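Local coordinates for protein SYE1 (Shewanella oneidensis, PDB 4AWT) that binds flavin mononucleotide and probably reduces carbon-carbon double bonds with NADH or NADPH, as in the Old Yellow Enzyme family of TIM-barrel flavoproteins, at residues A[105-110]-A[188-193]; A[209-214]-A[252-257]; A[216-221]-A[262-267]; A[283-288]-A[313-318]. The protein carries 1 engineered substitution. One frame throughout, in Å; residues are numbered along the deposited sequence.

Contact 1: residues A[105-110]-A[188-193]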
loop_
_atom_site.group_PDB
_atom_site.type_symbol
_atom_site.label_atom_id
_atom_site.label_comp_id
_atom_site.label_asym_id
_atom_site.label_seq_id
_atom_site.Cartn_x
_atom_site.Cartn_y
_atom_site.Cartn_z
ATOM N N GLY A 105 0.597 8.540 -9.677
ATOM C CA GLY A 105 -0.107 9.436 -10.571
ATOM C C GLY A 105 0.300 10.837 -10.295
ATOM O O GLY A 105 1.484 11.202 -10.291
ATOM N N ARG A 106 -0.693 11.710 -10.021
ATOM C CA ARG A 106 -0.447 13.123 -9.851
ATOM C C ARG A 106 0.153 13.505 -8.524
ATOM O O ARG A 106 0.494 14.683 -8.323
ATOM C CB ARG A 106 -1.759 13.916 -10.016
ATOM C CG ARG A 106 -2.700 13.740 -8.844
ATOM C CD ARG A 106 -4.062 14.327 -9.152
ATOM N NE ARG A 106 -4.973 14.082 -8.057
ATOM C CZ ARG A 106 -6.190 14.554 -7.983
ATOM N NH1 ARG A 106 -6.713 15.284 -8.949
ATOM N NH2 ARG A 106 -6.929 14.242 -6.901
ATOM N N VAL A 107 0.288 12.558 -7.581
ATOM C CA VAL A 107 0.828 12.894 -6.252
ATOM C C VAL A 107 2.335 12.717 -6.294
ATOM O O VAL A 107 2.904 11.746 -5.814
ATOM C CB VAL A 107 0.141 12.084 -5.159
ATOM C CG1 VAL A 107 0.671 12.512 -3.810
ATOM C CG2 VAL A 107 -1.364 12.226 -5.218
ATOM N N THR A 108 2.982 13.675 -6.954
ATOM C CA THR A 108 4.417 13.691 -7.145
ATOM C C THR A 108 4.811 15.097 -7.591
ATOM O O THR A 108 4.022 16.025 -7.694
ATOM C CB THR A 108 4.859 12.598 -8.104
ATOM O OG1 THR A 108 6.282 12.497 -8.019
ATOM C CG2 THR A 108 4.417 12.847 -9.538
ATOM N N HIS A 109 6.099 15.223 -7.813
ATOM C CA HIS A 109 6.736 16.441 -8.281
ATOM C C HIS A 109 7.693 16.027 -9.383
ATOM O O HIS A 109 8.308 14.957 -9.250
ATOM C CB HIS A 109 7.473 17.115 -7.132
ATOM C CG HIS A 109 8.044 18.407 -7.466
ATOM N ND1 HIS A 109 9.200 18.591 -8.065
ATOM C CD2 HIS A 109 7.613 19.664 -7.235
ATOM C CE1 HIS A 109 9.503 19.828 -8.304
ATOM N NE2 HIS A 109 8.525 20.554 -7.765
ATOM N N PRO A 110 7.882 16.824 -10.424
ATOM C CA PRO A 110 8.836 16.484 -11.483
ATOM C C PRO A 110 10.200 16.048 -10.999
ATOM O O PRO A 110 10.853 15.207 -11.640
ATOM C CB PRO A 110 8.874 17.789 -12.341
ATOM C CG PRO A 110 7.449 18.239 -12.189
ATOM C CD PRO A 110 7.151 18.073 -10.724
ATOM N N ILE A 188 -4.550 4.874 -9.423
ATOM C CA ILE A 188 -5.808 4.167 -9.664
ATOM C C ILE A 188 -6.957 4.870 -8.954
ATOM O O ILE A 188 -8.074 4.977 -9.481
ATOM C CB ILE A 188 -5.688 2.679 -9.335
ATOM C CG1 ILE A 188 -4.585 2.043 -10.222
ATOM C CG2 ILE A 188 -7.019 1.970 -9.514
ATOM C CD1 ILE A 188 -4.271 0.664 -9.873
ATOM N N ASN A 189 -6.691 5.358 -7.738
ATOM C CA ASN A 189 -7.694 6.088 -6.991
ATOM C C ASN A 189 -8.128 7.360 -7.697
ATOM O O ASN A 189 -9.290 7.783 -7.533
ATOM C CB ASN A 189 -7.131 6.296 -5.587
ATOM C CG ASN A 189 -8.069 6.680 -4.477
ATOM O OD1 ASN A 189 -7.630 6.650 -3.316
ATOM N ND2 ASN A 189 -9.319 6.970 -4.766
ATOM N N GLN A 190 -7.243 7.981 -8.478
ATOM C CA GLN A 190 -7.569 9.152 -9.275
ATOM C C GLN A 190 -8.544 8.826 -10.427
ATOM O O GLN A 190 -9.171 9.751 -10.923
ATOM C CB GLN A 190 -6.292 9.776 -9.842
ATOM C CG GLN A 190 -5.405 10.394 -8.764
ATOM C CD GLN A 190 -3.948 10.446 -9.097
ATOM O OE1 GLN A 190 -3.544 10.686 -10.263
ATOM N NE2 GLN A 190 -3.096 10.222 -8.129
ATOM N N PHE A 191 -8.647 7.571 -10.813
ATOM C CA PHE A 191 -9.692 7.116 -11.720
ATOM C C PHE A 191 -10.982 6.745 -10.990
ATOM O O PHE A 191 -12.070 7.029 -11.469
ATOM C CB PHE A 191 -9.253 5.914 -12.565
ATOM C CG PHE A 191 -8.306 6.241 -13.694
ATOM C CD1 PHE A 191 -6.952 6.475 -13.463
ATOM C CD2 PHE A 191 -8.773 6.354 -14.994
ATOM C CE1 PHE A 191 -6.095 6.752 -14.499
ATOM C CE2 PHE A 191 -7.924 6.648 -16.028
ATOM C CZ PHE A 191 -6.590 6.837 -15.782
ATOM N N ILE A 192 -10.865 6.069 -9.846
ATOM C CA ILE A 192 -12.053 5.561 -9.146
ATOM C C ILE A 192 -12.952 6.678 -8.677
ATOM O O ILE A 192 -14.178 6.603 -8.797
ATOM C CB ILE A 192 -11.642 4.677 -7.952
ATOM C CG1 ILE A 192 -10.913 3.427 -8.393
ATOM C CG2 ILE A 192 -12.873 4.328 -7.103
ATOM C CD1 ILE A 192 -10.278 2.622 -7.264
ATOM N N ASP A 193 -12.374 7.688 -8.036
ATOM C CA ASP A 193 -13.145 8.690 -7.308
ATOM C C ASP A 193 -13.653 9.771 -8.258
ATOM O O ASP A 193 -12.909 10.404 -8.996
ATOM C CB ASP A 193 -12.331 9.281 -6.193
ATOM C CG ASP A 193 -12.121 8.385 -4.968
ATOM O OD1 ASP A 193 -12.674 7.272 -4.983
ATOM O OD2 ASP A 193 -11.415 8.850 -4.053
#
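The loop after barrel strand 96-102 meets helix 187-192 here, Gly105, Arg106 and Val107 receiving the side chain of Gln190. The central bond runs from the backbone Arg106 N to Gln190 OE1, 3.0 Å long and nearly straight, with an N-H...O angle of 166°. The amide N-H approaches OE1 well to one side of the C=O direction and tilted from the carbonyl plane, and the same oxygen is also hydrogen-bonded to Ser120 OG. Gln190 NE2 is bonded to the backbone oxygens of Val104 and Gly185, so the carboxamide is gripped at both ends and kept from flipping. Glutamine suits the place because its extended chain carries both a donor and an acceptor to buried backbone groups. The fold is a TIM barrel, and a beta-alpha loop is thereby tied to the helix that follows strand 177-181; within the loop Val107 is the centre of an inverse gamma turn, and its CG2 lies 3.9 Å from Gln190 NE2. Replacing Gln190 by an alanine would probably leave Arg106 N, Ser120 OG and the Val104 and Gly185 oxygens without their mate and open a gap beside the loop. Arg106 runs obliquely past the amide, guanidinium and amide planes 25° apart: with chi1 at 72°, CG stands between the backbone N and the carbonyl carbon and comes 3.5 Å from Gln190 OE1, while NH1 reaches on to Leu124 O. Gly105 has a positive phi, and a CB modelled on it would clash with Gln190 OE1.

Contact 2: residues A[209-214]-A[252-257]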
loop_
_atom_site.group_PDB
_atom_site.type_symbol
_atom_site.label_atom_id
_atom_site.label_comp_id
_atom_site.label_asym_id
_atom_site.label_seq_id
_atom_site.Cartn_x
_atom_site.Cartn_y
_atom_site.Cartn_z
ATOM N N ASN A 209 -17.259 2.899 -15.795
ATOM C CA ASN A 209 -16.091 3.476 -16.455
ATOM C C ASN A 209 -15.012 3.827 -15.453
ATOM O O ASN A 209 -13.823 3.646 -15.718
ATOM C CB ASN A 209 -16.497 4.651 -17.273
ATOM C CG ASN A 209 -17.234 4.309 -18.537
ATOM O OD1 ASN A 209 -17.476 3.140 -18.843
ATOM N ND2 ASN A 209 -17.568 5.332 -19.288
ATOM N N ARG A 210 -15.406 4.387 -14.301
ATOM C CA ARG A 210 -14.406 4.785 -13.296
ATOM C C ARG A 210 -13.729 3.557 -12.705
ATOM O O ARG A 210 -12.546 3.717 -12.293
ATOM C CB ARG A 210 -15.052 5.602 -12.196
ATOM C CG ARG A 210 -15.372 7.016 -12.617
ATOM C CD ARG A 210 -15.961 7.860 -11.493
ATOM N NE ARG A 210 -17.335 7.516 -11.167
ATOM C CZ ARG A 210 -17.825 6.907 -10.102
ATOM N NH1 ARG A 210 -17.039 6.461 -9.123
ATOM N NH2 ARG A 210 -19.140 6.713 -10.017
ATOM N N LEU A 211 -14.355 2.420 -12.674
ATOM C CA LEU A 211 -13.734 1.193 -12.178
ATOM C C LEU A 211 -12.954 0.462 -13.240
ATOM O O LEU A 211 -12.288 -0.544 -12.937
ATOM C CB LEU A 211 -14.777 0.257 -11.564
ATOM C CG LEU A 211 -15.486 0.825 -10.330
ATOM C CD1 LEU A 211 -16.524 -0.139 -9.834
ATOM C CD2 LEU A 211 -14.516 1.168 -9.228
ATOM N N ARG A 212 -12.979 0.912 -14.487
ATOM C CA ARG A 212 -12.403 0.154 -15.600
ATOM C C ARG A 212 -10.896 0.031 -15.474
ATOM O O ARG A 212 -10.345 -1.052 -15.739
ATOM C CB ARG A 212 -12.805 0.813 -16.931
ATOM C CG ARG A 212 -12.387 -0.055 -18.114
ATOM C CD ARG A 212 -12.795 0.631 -19.436
ATOM N NE ARG A 212 -14.212 0.959 -19.485
ATOM C CZ ARG A 212 -15.198 0.149 -19.658
ATOM N NH1 ARG A 212 -14.979 -1.139 -19.893
ATOM N NH2 ARG A 212 -16.445 0.650 -19.602
ATOM N N PHE A 213 -10.190 1.096 -15.130
ATOM C CA PHE A 213 -8.738 1.020 -15.033
ATOM C C PHE A 213 -8.344 0.020 -13.944
ATOM O O PHE A 213 -7.494 -0.843 -14.153
ATOM C CB PHE A 213 -8.152 2.393 -14.803
ATOM C CG PHE A 213 -6.652 2.450 -14.870
ATOM C CD1 PHE A 213 -5.954 1.989 -15.954
ATOM C CD2 PHE A 213 -5.935 3.010 -13.818
ATOM C CE1 PHE A 213 -4.567 2.083 -16.001
ATOM C CE2 PHE A 213 -4.555 3.107 -13.875
ATOM C CZ PHE A 213 -3.882 2.688 -14.993
ATOM N N LEU A 214 -9.000 0.097 -12.774
ATOM C CA LEU A 214 -8.795 -0.894 -11.726
ATOM C C LEU A 214 -8.999 -2.297 -12.263
ATOM O O LEU A 214 -8.199 -3.214 -12.034
ATOM C CB LEU A 214 -9.754 -0.615 -10.576
ATOM C CG LEU A 214 -9.754 -1.651 -9.458
ATOM C CD1 LEU A 214 -8.443 -1.686 -8.683
ATOM C CD2 LEU A 214 -10.908 -1.382 -8.496
ATOM N N TYR A 252 -17.515 1.950 -3.778
ATOM C CA TYR A 252 -16.597 1.010 -3.136
ATOM C C TYR A 252 -17.232 -0.324 -2.853
ATOM O O TYR A 252 -16.523 -1.340 -2.866
ATOM C CB TYR A 252 -15.895 1.650 -1.930
ATOM C CG TYR A 252 -14.847 2.609 -2.411
ATOM C CD1 TYR A 252 -15.097 3.929 -2.715
ATOM C CD2 TYR A 252 -13.545 2.145 -2.644
ATOM C CE1 TYR A 252 -14.116 4.757 -3.205
ATOM C CE2 TYR A 252 -12.568 2.960 -3.127
ATOM C CZ TYR A 252 -12.846 4.286 -3.415
ATOM O OH TYR A 252 -11.810 5.059 -3.892
ATOM N N THR A 253 -18.555 -0.403 -2.651
ATOM C CA THR A 253 -19.225 -1.704 -2.640
ATOM C C THR A 253 -19.077 -2.348 -4.011
ATOM O O THR A 253 -18.820 -3.530 -4.150
ATOM C CB THR A 253 -20.681 -1.573 -2.174
ATOM O OG1 THR A 253 -20.695 -1.021 -0.802
ATOM C CG2 THR A 253 -21.387 -2.865 -2.120
ATOM N N ALA A 254 -19.289 -1.538 -5.071
ATOM C CA ALA A 254 -19.118 -2.039 -6.441
ATOM C C ALA A 254 -17.687 -2.473 -6.680
ATOM O O ALA A 254 -17.464 -3.544 -7.279
ATOM C CB ALA A 254 -19.540 -0.989 -7.451
ATOM N N ALA A 255 -16.733 -1.689 -6.211
ATOM C CA ALA A 255 -15.315 -2.066 -6.395
ATOM C C ALA A 255 -15.032 -3.369 -5.692
ATOM O O ALA A 255 -14.340 -4.248 -6.229
ATOM C CB ALA A 255 -14.397 -0.995 -5.899
ATOM N N ALA A 256 -15.544 -3.538 -4.477
ATOM C CA ALA A 256 -15.337 -4.768 -3.742
ATOM C C ALA A 256 -15.905 -5.956 -4.486
ATOM O O ALA A 256 -15.295 -7.033 -4.567
ATOM C CB ALA A 256 -15.935 -4.647 -2.353
ATOM N N ALA A 257 -17.129 -5.809 -5.061
ATOM C CA ALA A 257 -17.717 -6.888 -5.811
ATOM C C ALA A 257 -16.944 -7.190 -7.104
ATOM O O ALA A 257 -16.807 -8.362 -7.487
ATOM C CB ALA A 257 -19.167 -6.539 -6.166
#
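Leu211 and Leu214 meet Ala254 and Ala255 without any flat group between them; the one planar pairing lies within 209-214, where the Arg212 guanidinium takes the Asn209 amide at its edge and in its plane. Arg212 NH2 donates to Asn209 OD1 over 2.8 Å at an N-H...O angle of 157°, from a position tilted out of the amide's own plane. The same NH2 forms a salt bridge with Glu208, and NE bonds Glu202 O.

Across the contact, leucine methyls meet the alanine methyls and the adjoining backbone. Leu211 forks over the helix: CD1 sits 3.9 Å from Ala254 CB and equally near Ala255 N, while CD2 comes 4.0 Å from Ala255 CB. Its CG lies anti to the carbonyl carbon (chi1 -63°), which sets the fork of the side chain against Ala254 and Ala255. Leu214, one turn on, adds CD2 at 4.4 Å from Ala255 CB. Alanine fits because its single methyl lets the CA atoms of Leu211 and Ala255 close to 6.8 Å.

In the TIM barrel this joins the start of outer helix 212-225, and the residues just before it, to the next outer helix, 248-261. In the conformer described, Arg210 NH2 bonds the ethyl hydrogen carbonate and NH1 bonds Ile192 O. Between the leucines and alanines themselves the chemistry is dispersion and burial alone, so the fit rests on shape and not on direction.

Contact 3: residues A[216-221]-A[262-267]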
loop_
_atom_site.group_PDB
_atom_site.type_symbol
_atom_site.label_atom_id
_atom_site.label_comp_id
_atom_site.label_asym_id
_atom_site.label_seq_id
_atom_site.Cartn_x
_atom_site.Cartn_y
_atom_site.Cartn_z
ATOM N N GLU A 216 -8.888 -3.497 -15.312
ATOM C CA GLU A 216 -7.915 -3.914 -16.277
ATOM C C GLU A 216 -6.548 -4.163 -15.674
ATOM O O GLU A 216 -5.825 -5.100 -16.065
ATOM C CB GLU A 216 -7.836 -2.880 -17.406
ATOM C CG GLU A 216 -9.121 -2.857 -18.229
ATOM C CD GLU A 216 -9.164 -1.818 -19.323
ATOM O OE1 GLU A 216 -8.209 -1.021 -19.415
ATOM O OE2 GLU A 216 -10.151 -1.753 -20.066
ATOM N N VAL A 217 -6.143 -3.328 -14.703
ATOM C CA VAL A 217 -4.892 -3.560 -13.997
ATOM C C VAL A 217 -4.954 -4.877 -13.235
ATOM O O VAL A 217 -4.038 -5.689 -13.309
ATOM C CB VAL A 217 -4.538 -2.370 -13.092
ATOM C CG1 VAL A 217 -3.336 -2.724 -12.206
ATOM C CG2 VAL A 217 -4.245 -1.115 -13.877
ATOM N N VAL A 218 -6.047 -5.095 -12.474
ATOM C CA VAL A 218 -6.181 -6.342 -11.718
ATOM C C VAL A 218 -6.175 -7.532 -12.650
ATOM O O VAL A 218 -5.550 -8.546 -12.360
ATOM C CB VAL A 218 -7.385 -6.287 -10.795
ATOM C CG1 VAL A 218 -7.672 -7.642 -10.174
ATOM C CG2 VAL A 218 -7.163 -5.231 -9.719
ATOM N N ALA A 219 -6.876 -7.432 -13.785
ATOM C CA ALA A 219 -6.875 -8.568 -14.707
ATOM C C ALA A 219 -5.475 -8.918 -15.141
ATOM O O ALA A 219 -5.131 -10.100 -15.219
ATOM C CB ALA A 219 -7.726 -8.235 -15.946
ATOM N N ALA A 220 -4.651 -7.912 -15.434
ATOM C CA ALA A 220 -3.298 -8.164 -15.861
ATOM C C ALA A 220 -2.445 -8.769 -14.748
ATOM O O ALA A 220 -1.646 -9.671 -14.978
ATOM C CB ALA A 220 -2.664 -6.885 -16.360
ATOM N N LEU A 221 -2.620 -8.270 -13.513
ATOM C CA LEU A 221 -1.873 -8.820 -12.376
ATOM C C LEU A 221 -2.211 -10.259 -12.145
ATOM O O LEU A 221 -1.325 -11.105 -11.921
ATOM C CB LEU A 221 -2.169 -7.965 -11.141
ATOM C CG LEU A 221 -1.673 -6.540 -11.189
ATOM C CD1 LEU A 221 -2.300 -5.727 -10.066
ATOM C CD2 LEU A 221 -0.158 -6.467 -11.092
ATOM N N HIS A 262 -12.742 -11.164 -9.586
ATOM C CA HIS A 262 -11.372 -11.542 -9.907
ATOM C C HIS A 262 -10.764 -12.518 -8.929
ATOM O O HIS A 262 -9.661 -13.023 -9.190
ATOM C CB HIS A 262 -10.478 -10.307 -9.981
ATOM C CG HIS A 262 -10.679 -9.466 -11.193
ATOM N ND1 HIS A 262 -10.197 -9.839 -12.429
ATOM C CD2 HIS A 262 -11.270 -8.295 -11.348
ATOM C CE1 HIS A 262 -10.506 -8.908 -13.273
ATOM N NE2 HIS A 262 -11.150 -7.931 -12.668
ATOM N N ARG A 263 -11.426 -12.777 -7.803
ATOM C CA ARG A 263 -10.970 -13.747 -6.829
ATOM C C ARG A 263 -9.623 -13.330 -6.224
ATOM O O ARG A 263 -8.810 -14.182 -5.829
ATOM C CB ARG A 263 -10.950 -15.190 -7.343
ATOM C CG ARG A 263 -12.355 -15.652 -7.750
ATOM C CD ARG A 263 -13.272 -15.802 -6.549
ATOM N NE ARG A 263 -14.525 -16.503 -6.850
ATOM C CZ ARG A 263 -15.698 -16.015 -7.164
ATOM N NH1 ARG A 263 -15.904 -14.722 -7.268
ATOM N NH2 ARG A 263 -16.762 -16.785 -7.409
ATOM N N ILE A 264 -9.390 -12.045 -6.078
ATOM C CA ILE A 264 -8.165 -11.592 -5.449
ATOM C C ILE A 264 -8.104 -12.188 -4.018
ATOM O O ILE A 264 -9.124 -12.402 -3.372
ATOM C CB ILE A 264 -8.012 -10.081 -5.422
ATOM C CG1 ILE A 264 -9.029 -9.361 -4.568
ATOM C CG2 ILE A 264 -7.981 -9.521 -6.871
ATOM C CD1 ILE A 264 -8.740 -7.905 -4.323
ATOM N N VAL A 265 -6.895 -12.432 -3.545
ATOM C CA VAL A 265 -6.714 -13.166 -2.303
ATOM C C VAL A 265 -7.054 -12.342 -1.074
ATOM O O VAL A 265 -7.506 -12.903 -0.057
ATOM C CB VAL A 265 -5.297 -13.771 -2.230
ATOM C CG1 VAL A 265 -4.224 -12.762 -1.859
ATOM C CG2 VAL A 265 -5.259 -14.944 -1.302
ATOM N N TYR A 266 -6.854 -11.041 -1.118
ATOM C CA TYR A 266 -7.281 -10.164 -0.019
ATOM C C TYR A 266 -7.663 -8.822 -0.561
ATOM O O TYR A 266 -7.154 -8.354 -1.605
ATOM C CB TYR A 266 -6.232 -10.066 1.071
ATOM C CG TYR A 266 -4.972 -9.266 0.856
ATOM C CD1 TYR A 266 -4.981 -7.876 0.787
ATOM C CD2 TYR A 266 -3.743 -9.879 0.818
ATOM C CE1 TYR A 266 -3.838 -7.141 0.647
ATOM C CE2 TYR A 266 -2.566 -9.169 0.766
ATOM C CZ TYR A 266 -2.592 -7.796 0.683
ATOM O OH TYR A 266 -1.428 -7.102 0.667
ATOM N N LEU A 267 -8.482 -8.141 0.220
ATOM C CA LEU A 267 -8.854 -6.734 0.036
ATOM C C LEU A 267 -8.448 -6.033 1.322
ATOM O O LEU A 267 -8.825 -6.462 2.410
ATOM C CB LEU A 267 -10.354 -6.591 -0.218
ATOM C CG LEU A 267 -10.873 -5.182 -0.333
ATOM C CD1 LEU A 267 -10.207 -4.404 -1.424
ATOM C CD2 LEU A 267 -12.390 -5.201 -0.543
#
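Ala219 of helix 212-225 and His262 face each other with their CA atoms 7.2 Å apart, where the chain leaves helix 248-261 through a Schellman motif, Arg263 taking the positive phi, and leads into strand 266-270. The imidazole of His262 lies against the helix. Val218 CG1 stands over one face of the ring, 3.9 Å from its centroid and 20° off the normal, a CH-pi contact displaced toward the CG side, with CG itself 3.7 Å from Val218 CG1. The valine's chi1 of 171° sets CG1 anti to the backbone N, which brings this methyl to the ring and to Ile264 at once. Ile264 CG2 approaches it to 3.8 Å, the two side chains crossing at about a right angle. At the far end of the imidazole, Ala219 CB comes obliquely to 3.9 Å from His262 CE1; the small methyl lets the ring come close to the helix backbone, CE1 being equally near Ala219 CA.

Histidine suits the place because it offers both a flat face for the valine and a polar nitrogen: NE2 is hydrogen-bonded to Asp215 on the same helix 212-225, which fixes the ring's rotation. With an alanine here, Val218 CG1 would probably lose the ring face over it and Asp215 its hydrogen-bonding mate.

Val218 and Ile264 continue inward as part of the layer between helices and sheet in the TIM barrel. Both also touch Val232 of strand 230-234 and Leu259 of helix 248-261, and Val218 reaches Leu180 of strand 177-181.

Contact 4: residues A[283-288]-A[313-318]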
loop_
_atom_site.group_PDB
_atom_site.type_symbol
_atom_site.label_atom_id
_atom_site.label_comp_id
_atom_site.label_asym_id
_atom_site.label_seq_id
_atom_site.Cartn_x
_atom_site.Cartn_y
_atom_site.Cartn_z
ATOM N N SER A 283 -22.329 -0.569 9.180
ATOM C CA SER A 283 -23.214 -1.064 8.119
ATOM C C SER A 283 -22.462 -1.142 6.793
ATOM O O SER A 283 -22.672 -2.084 6.013
ATOM C CB SER A 283 -24.449 -0.186 7.973
ATOM O OG SER A 283 -24.083 1.166 7.765
ATOM N N PHE A 284 -21.633 -0.173 6.545
ATOM C CA PHE A 284 -20.822 -0.146 5.313
ATOM C C PHE A 284 -19.761 -1.246 5.361
ATOM O O PHE A 284 -19.572 -1.988 4.392
ATOM C CB PHE A 284 -20.204 1.206 5.135
ATOM C CG PHE A 284 -19.272 1.354 3.955
ATOM C CD1 PHE A 284 -19.482 0.780 2.721
ATOM C CD2 PHE A 284 -18.149 2.102 4.095
ATOM C CE1 PHE A 284 -18.603 0.963 1.684
ATOM C CE2 PHE A 284 -17.257 2.313 3.063
ATOM C CZ PHE A 284 -17.497 1.708 1.817
ATOM N N LYS A 285 -19.075 -1.397 6.504
ATOM C CA LYS A 285 -18.142 -2.495 6.643
ATOM C C LYS A 285 -18.827 -3.822 6.410
ATOM O O LYS A 285 -18.268 -4.720 5.764
ATOM C CB LYS A 285 -17.478 -2.456 8.028
ATOM C CG LYS A 285 -16.610 -1.264 8.244
ATOM C CD LYS A 285 -15.902 -1.310 9.618
ATOM C CE LYS A 285 -14.946 -0.184 9.780
ATOM N NZ LYS A 285 -14.218 -0.278 11.045
ATOM N N ARG A 286 -20.038 -4.015 6.911
ATOM C CA ARG A 286 -20.717 -5.274 6.709
ATOM C C ARG A 286 -21.081 -5.463 5.236
ATOM O O ARG A 286 -21.010 -6.592 4.732
ATOM C CB ARG A 286 -21.919 -5.443 7.616
ATOM C CG ARG A 286 -21.526 -5.532 9.087
ATOM C CD ARG A 286 -22.661 -6.047 9.918
ATOM N NE ARG A 286 -22.389 -6.001 11.320
ATOM C CZ ARG A 286 -21.688 -6.844 12.017
ATOM N NH1 ARG A 286 -21.153 -7.928 11.452
ATOM N NH2 ARG A 286 -21.499 -6.643 13.318
ATOM N N ALA A 287 -21.442 -4.411 4.543
ATOM C CA ALA A 287 -21.694 -4.507 3.104
ATOM C C ALA A 287 -20.430 -4.929 2.363
ATOM O O ALA A 287 -20.479 -5.788 1.475
ATOM C CB ALA A 287 -22.265 -3.211 2.558
ATOM N N LEU A 288 -19.290 -4.353 2.708
ATOM C CA LEU A 288 -18.025 -4.759 2.075
ATOM C C LEU A 288 -17.743 -6.215 2.321
ATOM O O LEU A 288 -17.242 -6.922 1.440
ATOM C CB LEU A 288 -16.852 -3.915 2.561
ATOM C CG LEU A 288 -16.893 -2.448 2.157
ATOM C CD1 LEU A 288 -15.722 -1.676 2.793
ATOM C CD2 LEU A 288 -16.840 -2.236 0.669
ATOM N N ASP A 313 -16.534 -9.268 15.551
ATOM C CA ASP A 313 -17.782 -8.750 15.010
ATOM C C ASP A 313 -17.960 -9.186 13.547
ATOM O O ASP A 313 -19.001 -8.864 12.978
ATOM C CB ASP A 313 -17.874 -7.275 15.131
ATOM C CG ASP A 313 -18.036 -6.734 16.512
ATOM O OD1 ASP A 313 -18.243 -7.493 17.469
ATOM O OD2 ASP A 313 -17.958 -5.501 16.725
ATOM N N GLY A 314 -17.023 -9.894 12.953
ATOM C CA GLY A 314 -17.159 -10.358 11.595
ATOM C C GLY A 314 -16.861 -9.329 10.544
ATOM O O GLY A 314 -17.233 -9.519 9.388
ATOM N N LEU A 315 -16.180 -8.249 10.892
ATOM C CA LEU A 315 -15.911 -7.156 9.968
ATOM C C LEU A 315 -14.584 -7.328 9.243
ATOM O O LEU A 315 -14.438 -6.884 8.105
ATOM C CB LEU A 315 -15.894 -5.810 10.721
ATOM C CG LEU A 315 -17.123 -5.535 11.540
ATOM C CD1 LEU A 315 -17.020 -4.230 12.279
ATOM C CD2 LEU A 315 -18.376 -5.586 10.674
ATOM N N ALA A 316 -13.612 -7.928 9.863
ATOM C CA ALA A 316 -12.275 -8.053 9.336
ATOM C C ALA A 316 -11.755 -9.444 9.644
ATOM O O ALA A 316 -12.099 -10.015 10.680
ATOM C CB ALA A 316 -11.341 -7.037 10.004
ATOM N N ASP A 317 -10.845 -9.921 8.797
ATOM C CA ASP A 317 -10.102 -11.119 9.092
ATOM C C ASP A 317 -8.714 -10.835 9.657
ATOM O O ASP A 317 -8.191 -11.627 10.449
ATOM C CB ASP A 317 -9.978 -11.970 7.829
ATOM C CG ASP A 317 -11.295 -12.315 7.259
ATOM O OD1 ASP A 317 -12.143 -12.883 8.004
ATOM O OD2 ASP A 317 -11.552 -11.996 6.065
ATOM N N MET A 318 -8.099 -9.748 9.222
ATOM C CA MET A 318 -6.777 -9.346 9.651
ATOM C C MET A 318 -6.777 -7.849 9.896
ATOM O O MET A 318 -7.563 -7.122 9.287
ATOM C CB MET A 318 -5.706 -9.704 8.656
ATOM C CG MET A 318 -5.649 -11.159 8.243
ATOM S SD MET A 318 -4.291 -11.552 7.142
ATOM C CE MET A 318 -2.945 -11.645 8.317
HETATM O O HOH W 1 -15.686 -5.259 6.426
HETATM O O HOH W 2 -20.661 -8.997 8.960
#
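Arg286 and Leu315 cross obliquely, the leucine methyl CD2 lying over one face of the guanidinium, offset toward its rim. The same methyl is 3.5 Å from Arg286 CG, so the arginine's aliphatic stem and its flat end both rest on the leucine. An extended chain from CG to NE, with chi4 at -80° turning the flat end across it, carries the guanidinium to the backbone of Asp313. There Arg286 NH1 donates to Asp313 O at 2.8 Å, close to the line of the C=O bond but 21° out of the guanidinium plane; NH2 adds a weak bond to the same oxygen. A water sits in the guanidinium plane, its O 2.8 Å from Arg286 NH1. The Asp313 carboxylate is not the target: its OD1 bonds Gln309, and Arg286 NH2 stays 5.0 Å from Asp313 OD2. Arginine fits because it combines an apolar stem with a donor for a carbonyl at the end of helix 304-312, where the helix dipole would probably strengthen the bond. Gly314 next takes the positive phi of a Schellman motif.

Lys285 meets the other branch of Leu315 at about a right angle, CD standing 4.1 Å from Leu315 CD1, while its NZ makes a salt bridge with Glu271. A second water donates to both Lys285 O and Leu315 O, joining the two backbones.

In the TIM barrel this ties outer helix 282-291 to the turn leading into the eighth strand, 318-320. Lys285 and Leu288 also touch Tyr298 of strand 295-299, and Leu288 reaches Ala256 of helix 248-261.

How the contacts relate
All four contacts lie in one closed eight-stranded parallel barrel, and follow it round from the loop after the third strand to the turn before the eighth. Contacts 2 and 3 are the closest pair, centres 11 Å apart; both use helix 212-225, and their segments alternate along the chain. Contact 1 comes earlier in the chain and joins contact 2 through Asp193 and Tyr252, probably by a hydrogen bond. Contact 4 closes last, its centre 18 Å from that of contact 2, which it meets where Phe284 and Leu288 pack on helix 248-261. Contacts 1 and 4, centres 27 Å apart, do not touch. Together they join consecutive beta-alpha units round the barrel that holds the flavin.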